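Local coordinates for mbSHANK1 protein (Monosiga brevicollis, PDB 6X23) that binds peptides such as that of GIRK3 through this PDZ domain of a longer SHANK protein, which probably serves as a receptor adaptor, at residues Glu10-Leu15 against Arg64-Asn69; Asp83-Ser88 against Val92-Ala97. One frame throughout, in Å; residues are numbered along the deposited sequence.

Interaction 1: Glu10-Leu15 against Arg64-Asn69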
loop_
_atom_site.group_PDB
_atom_site.type_symbol
_atom_site.label_atom_id
_atom_site.label_comp_id
_atom_site.label_asym_id
_atom_site.label_seq_id
_atom_site.Cartn_x
_atom_site.Cartn_y
_atom_site.Cartn_z
ATOM N N GLU A 10 11.307 0.957 12.410
ATOM C CA GLU A 10 9.951 0.778 11.924
ATOM C C GLU A 10 9.318 -0.441 12.562
ATOM O O GLU A 10 9.993 -1.352 13.034
ATOM C CB GLU A 10 9.880 0.664 10.397
ATOM C CG GLU A 10 10.805 -0.356 9.753
ATOM C CD GLU A 10 11.090 -0.012 8.286
ATOM O OE1 GLU A 10 11.031 1.181 7.921
ATOM O OE2 GLU A 10 11.386 -0.939 7.502
ATOM N N GLY A 11 7.999 -0.428 12.591
ATOM C CA GLY A 11 7.230 -1.568 13.031
ATOM C C GLY A 11 6.356 -2.042 11.897
ATOM O O GLY A 11 5.946 -1.262 11.039
ATOM N N LYS A 12 6.074 -3.330 11.894
ATOM C CA LYS A 12 5.187 -3.914 10.909
ATOM C C LYS A 12 3.762 -3.993 11.446
ATOM O O LYS A 12 3.534 -4.138 12.647
ATOM C CB LYS A 12 5.690 -5.301 10.515
ATOM C CG LYS A 12 7.135 -5.302 10.009
ATOM C CD LYS A 12 7.471 -6.633 9.397
ATOM C CE LYS A 12 8.908 -7.017 9.652
ATOM N NZ LYS A 12 9.078 -8.515 9.572
ATOM N N MET A 13 2.792 -3.879 10.545
ATOM C CA MET A 13 1.404 -4.019 10.957
ATOM C C MET A 13 0.647 -4.659 9.810
ATOM O O MET A 13 1.015 -4.469 8.647
ATOM C CB MET A 13 0.779 -2.659 11.333
ATOM C CG MET A 13 1.191 -2.097 12.689
ATOM S SD MET A 13 0.689 -3.189 14.030
ATOM C CE MET A 13 -0.891 -2.516 14.592
ATOM N N ASP A 14 -0.401 -5.430 10.134
ATOM C CA ASP A 14 -1.269 -6.023 9.120
ATOM C C ASP A 14 -2.497 -5.138 8.968
ATOM O O ASP A 14 -2.957 -4.562 9.930
ATOM C CB ASP A 14 -1.688 -7.424 9.517
ATOM C CG ASP A 14 -0.501 -8.360 9.643
ATOM O OD1 ASP A 14 -0.085 -8.895 8.608
ATOM O OD2 ASP A 14 0.036 -8.554 10.760
ATOM N N LEU A 15 -3.004 -4.999 7.751
ATOM C CA LEU A 15 -4.170 -4.168 7.482
ATOM C C LEU A 15 -5.082 -4.910 6.516
ATOM O O LEU A 15 -4.594 -5.635 5.643
ATOM C CB LEU A 15 -3.773 -2.836 6.843
ATOM C CG LEU A 15 -3.298 -1.611 7.584
ATOM C CD1 LEU A 15 -2.060 -1.937 8.317
ATOM C CD2 LEU A 15 -3.015 -0.554 6.525
ATOM N N ARG A 64 5.107 1.608 4.089
ATOM C CA ARG A 64 5.809 0.923 3.014
ATOM C C ARG A 64 5.251 -0.483 2.860
ATOM O O ARG A 64 5.098 -1.202 3.848
ATOM C CB ARG A 64 7.314 0.867 3.287
ATOM C CG ARG A 64 8.071 0.006 2.296
ATOM C CD ARG A 64 9.561 0.232 2.420
ATOM N NE ARG A 64 10.072 -0.154 3.725
ATOM C CZ ARG A 64 10.475 -1.381 4.006
ATOM N NH1 ARG A 64 10.410 -2.316 3.068
ATOM N NH2 ARG A 64 10.941 -1.671 5.213
ATOM N N LEU A 65 4.974 -0.871 1.623
ATOM C CA LEU A 65 4.297 -2.118 1.317
ATOM C C LEU A 65 5.262 -3.288 1.445
ATOM O O LEU A 65 6.310 -3.312 0.793
ATOM C CB LEU A 65 3.728 -2.043 -0.093
ATOM C CG LEU A 65 2.748 -3.154 -0.453
ATOM C CD1 LEU A 65 1.748 -3.414 0.684
ATOM C CD2 LEU A 65 2.010 -2.802 -1.728
ATOM N N LEU A 66 4.912 -4.263 2.278
ATOM C CA LEU A 66 5.705 -5.467 2.425
ATOM C C LEU A 66 5.001 -6.704 1.887
ATOM O O LEU A 66 5.611 -7.500 1.166
ATOM C CB LEU A 66 6.053 -5.669 3.893
ATOM C CG LEU A 66 7.332 -5.040 4.452
ATOM C CD1 LEU A 66 7.535 -3.608 4.001
ATOM C CD2 LEU A 66 7.273 -5.094 5.978
ATOM N N GLU A 67 3.735 -6.915 2.235
ATOM C CA GLU A 67 3.013 -8.099 1.788
ATOM C C GLU A 67 1.648 -7.683 1.264
ATOM O O GLU A 67 0.993 -6.797 1.816
ATOM C CB GLU A 67 2.818 -9.146 2.901
ATOM C CG GLU A 67 4.090 -9.671 3.584
ATOM C CD GLU A 67 3.783 -10.745 4.627
ATOM O OE1 GLU A 67 2.584 -11.028 4.870
ATOM O OE2 GLU A 67 4.739 -11.302 5.221
ATOM N N LEU A 68 1.225 -8.357 0.208
ATOM C CA LEU A 68 -0.076 -8.188 -0.411
ATOM C C LEU A 68 -0.736 -9.553 -0.386
ATOM O O LEU A 68 -0.218 -10.495 -0.988
ATOM C CB LEU A 68 0.089 -7.677 -1.840
ATOM C CG LEU A 68 -1.107 -7.608 -2.774
ATOM C CD1 LEU A 68 -2.060 -6.592 -2.228
ATOM C CD2 LEU A 68 -0.612 -7.182 -4.126
ATOM N N ASN A 69 -1.848 -9.669 0.332
ATOM C CA ASN A 69 -2.559 -10.939 0.481
ATOM C C ASN A 69 -1.600 -12.059 0.889
ATOM O O ASN A 69 -1.525 -13.123 0.269
ATOM C CB ASN A 69 -3.323 -11.291 -0.795
ATOM C CG ASN A 69 -4.538 -10.350 -1.052
ATOM O OD1 ASN A 69 -5.067 -9.702 -0.138
ATOM N ND2 ASN A 69 -4.990 -10.308 -2.304
#
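Lys12 and Leu66 mark the closest approach of the two backbones within these segments, strands that run in the same direction, their CA atoms 8.6 Å apart because strand 91-99 lies between them and forms backbone hydrogen bonds with each. Only side chains therefore bridge the gap. The flank of the Lys12 chain meets one branch of Leu66 at about a right angle, with Lys12 CD 3.8 Å from Leu66 CD2. Nearer the start of both strands, Arg64 NH2 reaches Glu10 OE2 in a salt bridge modelled at 2.4 Å, too short for its exact length to be trusted. The carboxylate approaches the edge of the guanidinium, and the two planes are 31° apart. Arg64 leaves the backbone with CG opposite its N (chi1 172°), and a bend at chi3 then swings the guanidinium toward Glu10. Leu66 CD1 lies 3.2 Å above one face of that group, offset toward its rim, while Arg64 NH1 donates to the backbone O of Gln41. Replacing Arg64 by alanine would probably leave the Glu10 carboxylate without its charge partner and the Gln41 carbonyl without this donor. Leu66 and Glu67 together face Arg95, forming a classic beta bulge, and the Glu67 carboxylate pairs with Arg95. The whole is a surface contact across the antiparallel sheet of a PDZ domain, in which the strand near the C-terminus lies between two earlier ones.

Interaction 2: Asp83-Ser88 against Val92-Ala97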
loop_
_atom_site.group_PDB
_atom_site.type_symbol
_atom_site.label_atom_id
_atom_site.label_comp_id
_atom_site.label_asym_id
_atom_site.label_seq_id
_atom_site.Cartn_x
_atom_site.Cartn_y
_atom_site.Cartn_z
ATOM N N ASP A 83 -1.259 -3.761 -10.287
ATOM C CA ASP A 83 -2.205 -4.625 -10.984
ATOM C C ASP A 83 -2.828 -5.634 -10.035
ATOM O O ASP A 83 -4.044 -5.847 -10.063
ATOM C CB ASP A 83 -1.524 -5.339 -12.148
ATOM C CG ASP A 83 -1.358 -4.446 -13.366
ATOM O OD1 ASP A 83 -2.029 -3.380 -13.454
ATOM O OD2 ASP A 83 -0.543 -4.824 -14.236
ATOM N N GLU A 84 -2.013 -6.249 -9.178
ATOM C CA GLU A 84 -2.546 -7.211 -8.223
ATOM C C GLU A 84 -3.416 -6.522 -7.180
ATOM O O GLU A 84 -4.424 -7.087 -6.726
ATOM C CB GLU A 84 -1.404 -7.985 -7.564
ATOM C CG GLU A 84 -0.790 -9.055 -8.470
ATOM C CD GLU A 84 -1.776 -10.162 -8.828
ATOM O OE1 GLU A 84 -1.780 -11.220 -8.151
ATOM O OE2 GLU A 84 -2.559 -9.976 -9.785
ATOM N N ILE A 85 -3.068 -5.302 -6.798
ATOM C CA ILE A 85 -3.964 -4.569 -5.916
ATOM C C ILE A 85 -5.326 -4.384 -6.584
ATOM O O ILE A 85 -6.371 -4.641 -5.976
ATOM C CB ILE A 85 -3.319 -3.240 -5.496
ATOM C CG1 ILE A 85 -2.218 -3.547 -4.466
ATOM C CG2 ILE A 85 -4.392 -2.297 -4.967
ATOM C CD1 ILE A 85 -1.408 -2.365 -4.003
ATOM N N LYS A 86 -5.337 -4.007 -7.862
ATOM C CA LYS A 86 -6.616 -3.820 -8.544
ATOM C C LYS A 86 -7.355 -5.134 -8.762
ATOM O O LYS A 86 -8.596 -5.123 -8.860
ATOM C CB LYS A 86 -6.409 -3.112 -9.884
ATOM C CG LYS A 86 -5.824 -1.716 -9.727
ATOM C CD LYS A 86 -5.198 -1.219 -11.010
ATOM C CE LYS A 86 -5.482 0.262 -11.172
ATOM N NZ LYS A 86 -4.442 0.977 -11.970
ATOM N N ARG A 87 -6.621 -6.260 -8.825
ATOM C CA ARG A 87 -7.182 -7.570 -9.115
ATOM C C ARG A 87 -7.581 -8.326 -7.859
ATOM O O ARG A 87 -8.083 -9.469 -7.952
ATOM C CB ARG A 87 -6.188 -8.377 -9.933
ATOM C CG ARG A 87 -6.128 -7.890 -11.351
ATOM C CD ARG A 87 -5.082 -8.640 -12.168
ATOM N NE ARG A 87 -5.423 -10.048 -12.299
ATOM C CZ ARG A 87 -6.296 -10.506 -13.179
ATOM N NH1 ARG A 87 -6.888 -9.639 -13.990
ATOM N NH2 ARG A 87 -6.568 -11.814 -13.253
ATOM N N SER A 88 -7.373 -7.706 -6.690
ATOM C CA SER A 88 -7.620 -8.363 -5.414
ATOM C C SER A 88 -9.100 -8.509 -5.133
ATOM O O SER A 88 -9.471 -9.274 -4.236
ATOM C CB SER A 88 -6.957 -7.591 -4.283
ATOM O OG SER A 88 -7.036 -8.308 -3.075
ATOM N N VAL A 92 -8.662 -6.383 0.186
ATOM C CA VAL A 92 -7.221 -6.529 0.035
ATOM C C VAL A 92 -6.643 -6.592 1.433
ATOM O O VAL A 92 -7.208 -6.033 2.375
ATOM C CB VAL A 92 -6.586 -5.357 -0.765
ATOM C CG1 VAL A 92 -6.505 -4.107 0.081
ATOM C CG2 VAL A 92 -5.229 -5.700 -1.280
ATOM N N ALA A 93 -5.516 -7.271 1.571
ATOM C CA ALA A 93 -4.758 -7.279 2.811
ATOM C C ALA A 93 -3.325 -6.869 2.520
ATOM O O ALA A 93 -2.716 -7.320 1.540
ATOM C CB ALA A 93 -4.774 -8.647 3.485
ATOM N N PHE A 94 -2.811 -5.991 3.379
ATOM C CA PHE A 94 -1.460 -5.458 3.320
ATOM C C PHE A 94 -0.768 -5.785 4.628
ATOM O O PHE A 94 -1.386 -5.720 5.698
ATOM C CB PHE A 94 -1.455 -3.930 3.129
ATOM C CG PHE A 94 -1.974 -3.474 1.790
ATOM C CD1 PHE A 94 -1.618 -4.135 0.631
ATOM C CD2 PHE A 94 -2.840 -2.396 1.695
ATOM C CE1 PHE A 94 -2.093 -3.716 -0.603
ATOM C CE2 PHE A 94 -3.336 -1.990 0.461
ATOM C CZ PHE A 94 -2.957 -2.658 -0.684
ATOM N N ARG A 95 0.508 -6.138 4.539
ATOM C CA ARG A 95 1.445 -5.969 5.638
ATOM C C ARG A 95 2.415 -4.864 5.251
ATOM O O ARG A 95 2.950 -4.872 4.143
ATOM C CB ARG A 95 2.195 -7.265 5.926
ATOM C CG ARG A 95 3.153 -7.196 7.099
ATOM C CD ARG A 95 3.740 -8.544 7.339
ATOM N NE ARG A 95 4.417 -8.583 8.625
ATOM C CZ ARG A 95 5.035 -9.667 9.085
ATOM N NH1 ARG A 95 5.055 -10.771 8.345
ATOM N NH2 ARG A 95 5.639 -9.647 10.272
ATOM N N ILE A 96 2.636 -3.913 6.147
ATOM C CA ILE A 96 3.428 -2.729 5.843
ATOM C C ILE A 96 4.427 -2.460 6.957
ATOM O O ILE A 96 4.300 -2.959 8.073
ATOM C CB ILE A 96 2.551 -1.488 5.631
ATOM C CG1 ILE A 96 1.655 -1.260 6.865
ATOM C CG2 ILE A 96 1.801 -1.619 4.314
ATOM C CD1 ILE A 96 2.182 -0.188 7.849
ATOM N N ALA A 97 5.398 -1.606 6.635
ATOM C CA ALA A 97 6.408 -1.138 7.578
ATOM C C ALA A 97 6.233 0.360 7.782
ATOM O O ALA A 97 6.083 1.107 6.813
ATOM C CB ALA A 97 7.819 -1.465 7.079
#
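Ile85 brings the end of its side chain from the helix to the far end of the Phe94 ring, crossing it at about a right angle. Ile85 CD1 lies 3.7 Å from Phe94 CZ and approaches the ring obliquely, whereas Ile85 CG1 sits at the ring edge, in its plane, 3.9 Å from Phe94 CE1. CG1 of the isoleucine is opposite its carbonyl carbon (chi1 -74°), which carries the CD1 end across to the phenylalanine. Closer to the turn that joins the two segments, Ser88 meets Val92, and here the CA atoms come to 5.8 Å. The serine hydroxyl lies against the valine: Ser88 OG is 3.6 Å from Val92 CG2, a van der Waals contact rather than a polar one. Its polar needs are met by neighbours, since OG is hydrogen-bonded to the backbone O of Val91 and to the side-chain ND2 of Asn69, whose OD1 accepts from the backbone N of Ala93, so that one side chain ties Ser88 to strand 91-99. The two bonds to the hydroxyl probably hold it in its rotation, with OG opposite the backbone N of Ser88. In the PDZ fold the helix 78-87 borders the peptide-binding groove, and Ile85, which like Val92 touches Phe24 from the loop before strand 26-29, also packs on an apolar side chain of the bound peptide, consistent with a place in the hydrophobic pocket that receives the peptide end. Beyond this shell, Leu65 and Leu68 of strand 64-68 pack on Phe94 as well as on Ile85, and Ile17 of strand 10-18 presses on Phe94 and Val92.

In the fold
Strand 91-99 is shared ground: interaction 1 reaches across it, from one neighbouring strand to the other, and interaction 2 packs a helix against its side chains. Their centres lie 10 Å apart, and the sheet joins them directly, with Leu15 N 2.7 Å from Phe94 O and a similar probable hydrogen bond from Leu66 N to Arg95 O. Chemistry follows location. Interaction 1 lies at the surface and relies on a charged pair and the aliphatic part of a lysine, whereas interaction 2 is mostly buried and apolar, with a single hydroxyl at its margin. Leu68, on strand 64-68 though not in its contact with 10-15, packs its CD1 3.3 Å from Phe94 CE1.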